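Local coordinates for protein peptidoglycan D,D-transpeptidase FtsI (Yersinia pestis, PDB 6SYN) that catalyses, as a penicillin-binding class B D,D-transpeptidase, probably the peptide cross-linking of septal peptidoglycan during cell division, at residues T411-M416 against R435-T440; G381-Y386 against F404-V409. All coordinates share one frame; numbering follows the deposited sequence.

Contact 1: residues T411-M416 against R435-T440. With CB9 ((2R,4S)-2-[(1R)-1-{[(2S)-2-carboxy-2-phenylacetyl]amino}-2-oxoethyl]-5,5-dimethyl-1,3-thiazolidine-4-carboxylic acid), chain D.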
loop_
_atom_site.group_PDB
_atom_site.type_symbol
_atom_site.label_atom_id
_atom_site.label_comp_id
_atom_site.label_asym_id
_atom_site.label_seq_id
_atom_site.Cartn_x
_atom_site.Cartn_y
_atom_site.Cartn_z
ATOM N N THR A 411 14.480 22.698 -5.929
ATOM C CA THR A 411 15.546 22.461 -6.939
ATOM C C THR A 411 15.613 20.968 -7.271
ATOM O O THR A 411 15.724 20.644 -8.465
ATOM C CB THR A 411 16.904 22.999 -6.467
ATOM O OG1 THR A 411 16.883 24.421 -6.591
ATOM C CG2 THR A 411 18.074 22.470 -7.266
ATOM N N VAL A 412 15.558 20.097 -6.259
ATOM C CA VAL A 412 15.657 18.616 -6.443
ATOM C C VAL A 412 14.328 18.087 -6.990
ATOM O O VAL A 412 14.367 17.175 -7.839
ATOM C CB VAL A 412 16.072 17.896 -5.146
ATOM C CG1 VAL A 412 16.033 16.383 -5.298
ATOM C CG2 VAL A 412 17.451 18.344 -4.693
ATOM N N VAL A 413 13.196 18.627 -6.538
ATOM C CA VAL A 413 11.878 18.297 -7.149
ATOM C C VAL A 413 11.966 18.664 -8.636
ATOM O O VAL A 413 11.593 17.813 -9.467
ATOM C CB VAL A 413 10.698 18.982 -6.430
ATOM C CG1 VAL A 413 9.390 18.780 -7.180
ATOM C CG2 VAL A 413 10.545 18.487 -4.998
ATOM N N HIS A 414 12.487 19.850 -8.976
ATOM C CA HIS A 414 12.623 20.292 -10.392
ATOM C C HIS A 414 13.520 19.310 -11.158
ATOM O O HIS A 414 13.162 18.981 -12.302
ATOM C CB HIS A 414 13.112 21.742 -10.531
ATOM C CG HIS A 414 13.261 22.135 -11.965
ATOM N ND1 HIS A 414 14.471 22.069 -12.631
ATOM C CD2 HIS A 414 12.349 22.522 -12.886
ATOM C CE1 HIS A 414 14.306 22.431 -13.889
ATOM N NE2 HIS A 414 13.015 22.712 -14.072
ATOM N N MET A 415 14.628 18.856 -10.553
ATOM C CA MET A 415 15.520 17.796 -11.108
ATOM C C MET A 415 14.716 16.519 -11.398
ATOM O O MET A 415 14.985 15.868 -12.429
ATOM C CB MET A 415 16.652 17.442 -10.139
ATOM C CG MET A 415 17.835 18.378 -10.219
ATOM S SD MET A 415 18.995 18.070 -8.872
ATOM C CE MET A 415 20.122 19.444 -9.102
ATOM N N MET A 416 13.767 16.174 -10.523
ATOM C CA MET A 416 12.991 14.905 -10.607
ATOM C C MET A 416 12.004 14.943 -11.786
ATOM O O MET A 416 11.506 13.858 -12.147
ATOM C CB MET A 416 12.248 14.632 -9.294
ATOM C CG MET A 416 13.158 14.096 -8.206
ATOM S SD MET A 416 12.535 14.443 -6.545
ATOM C CE MET A 416 11.172 13.287 -6.434
ATOM N N ARG A 435 2.987 18.601 -15.249
ATOM C CA ARG A 435 4.410 18.358 -14.897
ATOM C C ARG A 435 4.456 17.482 -13.645
ATOM O O ARG A 435 3.653 17.738 -12.718
ATOM C CB ARG A 435 5.129 19.675 -14.594
ATOM C CG ARG A 435 5.002 20.742 -15.672
ATOM C CD ARG A 435 5.292 22.122 -15.108
ATOM N NE ARG A 435 6.564 22.194 -14.400
ATOM C CZ ARG A 435 6.937 23.189 -13.595
ATOM N NH1 ARG A 435 6.131 24.217 -13.374
ATOM N NH2 ARG A 435 8.122 23.154 -13.008
ATOM N N ILE A 436 5.364 16.501 -13.605
ATOM C CA ILE A 436 5.473 15.532 -12.476
ATOM C C ILE A 436 6.941 15.376 -12.065
ATOM O O ILE A 436 7.820 15.462 -12.935
ATOM C CB ILE A 436 4.822 14.168 -12.808
ATOM C CG1 ILE A 436 5.603 13.365 -13.852
ATOM C CG2 ILE A 436 3.367 14.344 -13.215
ATOM C CD1 ILE A 436 5.055 11.974 -14.076
ATOM N N ALA A 437 7.166 15.168 -10.767
ATOM C CA ALA A 437 8.475 14.868 -10.148
ATOM C C ALA A 437 8.437 13.446 -9.575
ATOM O O ALA A 437 7.891 13.251 -8.466
ATOM C CB ALA A 437 8.786 15.900 -9.094
ATOM N N ILE A 438 8.986 12.489 -10.327
ATOM C CA ILE A 438 9.050 11.047 -9.954
ATOM C C ILE A 438 10.509 10.597 -9.874
ATOM O O ILE A 438 11.393 11.268 -10.431
ATOM C CB ILE A 438 8.280 10.174 -10.962
ATOM C CG1 ILE A 438 8.971 10.118 -12.329
ATOM C CG2 ILE A 438 6.841 10.640 -11.081
ATOM C CD1 ILE A 438 8.581 8.919 -13.166
ATOM N N LYS A 439 10.714 9.457 -9.223
ATOM C CA LYS A 439 11.945 8.644 -9.302
ATOM C C LYS A 439 11.518 7.185 -9.480
ATOM O O LYS A 439 10.665 6.721 -8.702
ATOM C CB LYS A 439 12.770 8.848 -8.031
ATOM C CG LYS A 439 14.113 8.135 -8.012
ATOM C CD LYS A 439 15.122 8.738 -8.962
ATOM C CE LYS A 439 16.312 7.843 -9.208
ATOM N NZ LYS A 439 15.952 6.698 -10.069
ATOM N N THR A 440 12.063 6.497 -10.480
ATOM C CA THR A 440 11.875 5.037 -10.663
ATOM C C THR A 440 12.822 4.291 -9.724
ATOM O O THR A 440 13.724 4.925 -9.149
ATOM C CB THR A 440 12.128 4.600 -12.109
ATOM O OG1 THR A 440 13.460 4.993 -12.443
ATOM C CG2 THR A 440 11.133 5.193 -13.081
HETATM C C CB9 D . 17.939 1.522 -8.563
HETATM N N CB9 D . 19.048 -0.412 -9.717
HETATM O O CB9 D . 16.934 0.906 -8.302
HETATM C CA CB9 D . 19.041 1.036 -9.498
HETATM C CB CB9 D . 19.031 1.871 -10.811
HETATM C CAA CB9 D . 17.722 1.702 -14.205
HETATM C CAB CB9 D . 17.442 -0.613 -13.316
HETATM O OAD CB9 D . 14.770 1.239 -12.836
HETATM O OAE CB9 D . 21.608 -4.337 -9.174
HETATM O OAF CB9 D . 20.845 -0.696 -8.410
HETATM O OAG CB9 D . 15.339 3.123 -11.927
HETATM O OAH CB9 D . 20.209 -3.434 -7.851
HETATM C CAJ CB9 D . 18.248 -4.289 -13.192
HETATM C CAK CB9 D . 19.417 -3.611 -13.448
HETATM C CAL CB9 D . 17.780 -4.382 -11.902
HETATM C CAM CB9 D . 20.119 -3.019 -12.409
HETATM C CAN CB9 D . 18.477 -3.786 -10.858
HETATM N NAP CB9 D . 17.708 2.402 -11.167
HETATM S SAQ CB9 D . 19.492 0.877 -12.265
HETATM C CAR CB9 D . 15.540 1.961 -12.227
HETATM C CAS CB9 D . 20.777 -3.509 -8.911
HETATM C CAT CB9 D . 20.107 -1.116 -9.301
HETATM C CAU CB9 D . 19.642 -3.067 -11.106
HETATM C CAX CB9 D . 16.887 1.358 -11.791
HETATM C CAY CB9 D . 20.471 -2.449 -9.986
HETATM C CAZ CB9 D . 17.776 0.826 -12.963
#
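The H414 imidazole and the R435 guanidinium approach edge to edge rather than stacking: each has the other near its plane, with H414 CD2 4.3 Å from R435 NH2. No hydrogen bond joins the pair, and the charged partner of R435 NH2 is E417, in a salt bridge just beyond the helical segment. Deeper in, the A437 methyl carries the apolar contact. V413 CG1, turned anti to its own backbone N (chi1 172°), comes within 3.5 Å of A437 CB, and M416 CB reaches the same A437 CB at 3.7 Å. The M416 chain bends at chi3, bringing CE alongside the strand backbone, 3.9 Å from A437 O. One polar link crosses, a weak bond from I438 N to M416 O of 3.4 Å.

Beyond this packing the strand enters the active site. K439 and T440, with G441, match the KTG motif of penicillin-binding transpeptidases. T440 OG1 donates to the thiazolidine carboxylate of the bound ring-opened penicillin, with CB9 OAG at 2.7 Å. K439 NZ bonds T440 O at 3.0 Å from 36° above the carbonyl plane and is hydrogen-bonded to S304 OG, so two hydrogen bonds hold the lysine's terminal nitrogen.

The axes of segments 411-416 and 437-440 approach to 6.8 Å, with 65° between their N-to-C directions. Strand 437-446 is one of the two outer strands of the five-stranded antiparallel sheet, backbone-bonded to 455-464, while helix 406-416 is packed by V412 against 255-264, by M415 against 297-303 and by V413 and M416 against 370-381.

Contact 2: residues G381-Y386 against F404-V409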
loop_
_atom_site.group_PDB
_atom_site.type_symbol
_atom_site.label_atom_id
_atom_site.label_comp_id
_atom_site.label_asym_id
_atom_site.label_seq_id
_atom_site.Cartn_x
_atom_site.Cartn_y
_atom_site.Cartn_z
ATOM N N GLY A 381 7.306 16.529 -1.379
ATOM C CA GLY A 381 6.174 17.249 -1.995
ATOM C C GLY A 381 5.833 18.534 -1.267
ATOM O O GLY A 381 5.476 19.504 -1.952
ATOM N N SER A 382 5.918 18.548 0.070
ATOM C CA SER A 382 5.667 19.755 0.909
ATOM C C SER A 382 6.852 20.738 0.814
ATOM O O SER A 382 6.770 21.824 1.429
ATOM C CB SER A 382 5.345 19.373 2.342
ATOM O OG SER A 382 6.357 18.553 2.907
ATOM N N MET A 383 7.887 20.387 0.039
ATOM C CA MET A 383 9.195 21.089 -0.050
ATOM C C MET A 383 9.852 21.089 1.339
ATOM O O MET A 383 10.203 22.177 1.830
ATOM C CB MET A 383 9.045 22.522 -0.579
ATOM C CG MET A 383 8.370 22.616 -1.946
ATOM S SD MET A 383 9.272 21.778 -3.287
ATOM C CE MET A 383 7.902 21.331 -4.350
ATOM N N GLY A 384 9.986 19.908 1.953
ATOM C CA GLY A 384 10.797 19.681 3.168
ATOM C C GLY A 384 10.038 19.916 4.468
ATOM O O GLY A 384 10.686 20.337 5.454
ATOM N N VAL A 385 8.733 19.632 4.504
ATOM C CA VAL A 385 7.896 19.719 5.743
ATOM C C VAL A 385 7.373 18.317 6.082
ATOM O O VAL A 385 6.397 17.873 5.447
ATOM C CB VAL A 385 6.762 20.752 5.582
ATOM C CG1 VAL A 385 5.780 20.729 6.750
ATOM C CG2 VAL A 385 7.326 22.152 5.379
ATOM N N TYR A 386 8.026 17.651 7.040
ATOM C CA TYR A 386 7.664 16.305 7.555
ATOM C C TYR A 386 6.389 16.419 8.396
ATOM O O TYR A 386 6.462 16.957 9.521
ATOM C CB TYR A 386 8.825 15.719 8.361
ATOM C CG TYR A 386 8.587 14.341 8.924
ATOM C CD1 TYR A 386 8.764 13.211 8.144
ATOM C CD2 TYR A 386 8.211 14.163 10.245
ATOM C CE1 TYR A 386 8.560 11.939 8.657
ATOM C CE2 TYR A 386 7.996 12.901 10.772
ATOM C CZ TYR A 386 8.170 11.783 9.975
ATOM O OH TYR A 386 7.962 10.534 10.486
ATOM N N PHE A 404 14.285 20.034 5.704
ATOM C CA PHE A 404 15.168 20.664 4.687
ATOM C C PHE A 404 14.601 22.020 4.276
ATOM O O PHE A 404 13.386 22.181 4.190
ATOM C CB PHE A 404 15.354 19.756 3.468
ATOM C CG PHE A 404 16.601 18.913 3.520
ATOM C CD1 PHE A 404 16.725 17.883 4.438
ATOM C CD2 PHE A 404 17.662 19.163 2.663
ATOM C CE1 PHE A 404 17.879 17.115 4.491
ATOM C CE2 PHE A 404 18.815 18.391 2.713
ATOM C CZ PHE A 404 18.922 17.368 3.627
ATOM N N PRO A 405 15.473 23.015 3.988
ATOM C CA PRO A 405 15.035 24.328 3.511
ATOM C C PRO A 405 14.318 24.246 2.151
ATOM O O PRO A 405 14.794 23.532 1.284
ATOM C CB PRO A 405 16.337 25.137 3.373
ATOM C CG PRO A 405 17.378 24.360 4.158
ATOM C CD PRO A 405 16.938 22.916 4.082
ATOM N N GLU A 406 13.218 24.989 1.994
ATOM C CA GLU A 406 12.258 24.864 0.860
ATOM C C GLU A 406 12.973 24.931 -0.493
ATOM O O GLU A 406 12.706 24.096 -1.354
ATOM C CB GLU A 406 11.164 25.930 0.963
ATOM C CG GLU A 406 10.331 26.079 -0.294
ATOM C CD GLU A 406 9.220 27.107 -0.181
ATOM O OE1 GLU A 406 8.083 26.796 -0.603
ATOM O OE2 GLU A 406 9.499 28.226 0.309
ATOM N N PRO A 407 13.877 25.910 -0.753
ATOM C CA PRO A 407 14.430 26.100 -2.099
ATOM C C PRO A 407 15.400 24.976 -2.501
ATOM O O PRO A 407 15.527 24.695 -3.688
ATOM C CB PRO A 407 15.154 27.460 -2.042
ATOM C CG PRO A 407 14.798 28.054 -0.683
ATOM C CD PRO A 407 14.428 26.882 0.206
ATOM N N LEU A 408 16.049 24.372 -1.501
ATOM C CA LEU A 408 16.919 23.171 -1.628
ATOM C C LEU A 408 16.087 22.005 -2.178
ATOM O O LEU A 408 16.557 21.356 -3.136
ATOM C CB LEU A 408 17.507 22.849 -0.250
ATOM C CG LEU A 408 18.766 21.986 -0.247
ATOM C CD1 LEU A 408 19.556 22.177 1.038
ATOM C CD2 LEU A 408 18.422 20.519 -0.452
ATOM N N VAL A 409 14.896 21.768 -1.613
ATOM C CA VAL A 409 13.999 20.627 -1.976
ATOM C C VAL A 409 13.377 20.901 -3.358
ATOM O O VAL A 409 13.253 19.937 -4.153
ATOM C CB VAL A 409 12.921 20.382 -0.896
ATOM C CG1 VAL A 409 11.969 19.252 -1.263
ATOM C CG2 VAL A 409 13.531 20.117 0.471
#
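M383 lays its CB over the aliphatic part of E406, with M383 CB 3.8 Å from E406 CG. The residue belongs to a Schellman motif that ends helix 370-381: its phi is positive (60°) and two bonds return to the last helical turn. This helix end meets the start of helix 406-416, where P405 holds the N-cap position, so the contact joins the finish of one helix to the beginning of another within the transpeptidase domain.

V409 points at the 381-386 segment and covers the M383-G384 backbone. Both of its methyls reach G384 N, V409 CG1 and V409 CG2 each lying 3.8 Å from that atom. They differ in what else they meet: V409 CG1 sits on the Schellman residue, 3.5 Å from M383 CA, whereas V409 CG2 lies over the glycine, 3.9 Å from G384 CA. A chi1 of 178° accounts for this, putting CG1 anti to the backbone N, where it meets M383 CA, and CG2 beside the backbone N, where it meets G384 CA. G384 also has a positive phi, and having no side chain it brings its backbone close to the F404 carbonyl. More loosely, M383 SD stands 4.2 Å from V409 CG1. The bend of M383 at chi2 carries SD and CE to R410 and V413, further along helix 406-416, and to P469.

The glutamate's polar end is turned to its own helix, E406 OE1 forming a salt bridge with R410, and its side-chain contact with M383 is made by the CG methylene. The G384 backbone pairs with I403, next to the short ladder of 385-386 with 401-402. Between the backbones runs a CH...O contact from E406 CA to M383 O, 3.5 Å long and with an angle of 157° at the hydrogen.

Overall arrangement
Followed from the N terminus, the chain leaves helix 370-381, and contact 2 closes the 17 residues that separate its two segments, among them strand 401-402, the partner of 385-386, as helix 406-416 starts. The helix then runs on to contact 1, which closes an 18-residue segment without helix or strand and delivers strand 437-446 to the sheet edge. The two loops follow in series, neither nested nor crossing, and helix 406-416 serves both, its first turn in contact 2 and its last turns in contact 1. Their centres lie about 13 Å apart, yet they touch directly, M383 SD packing 3.9 Å from V413 CG2. Together they tie the helix 370-381 terminus to the ligand-bearing strand.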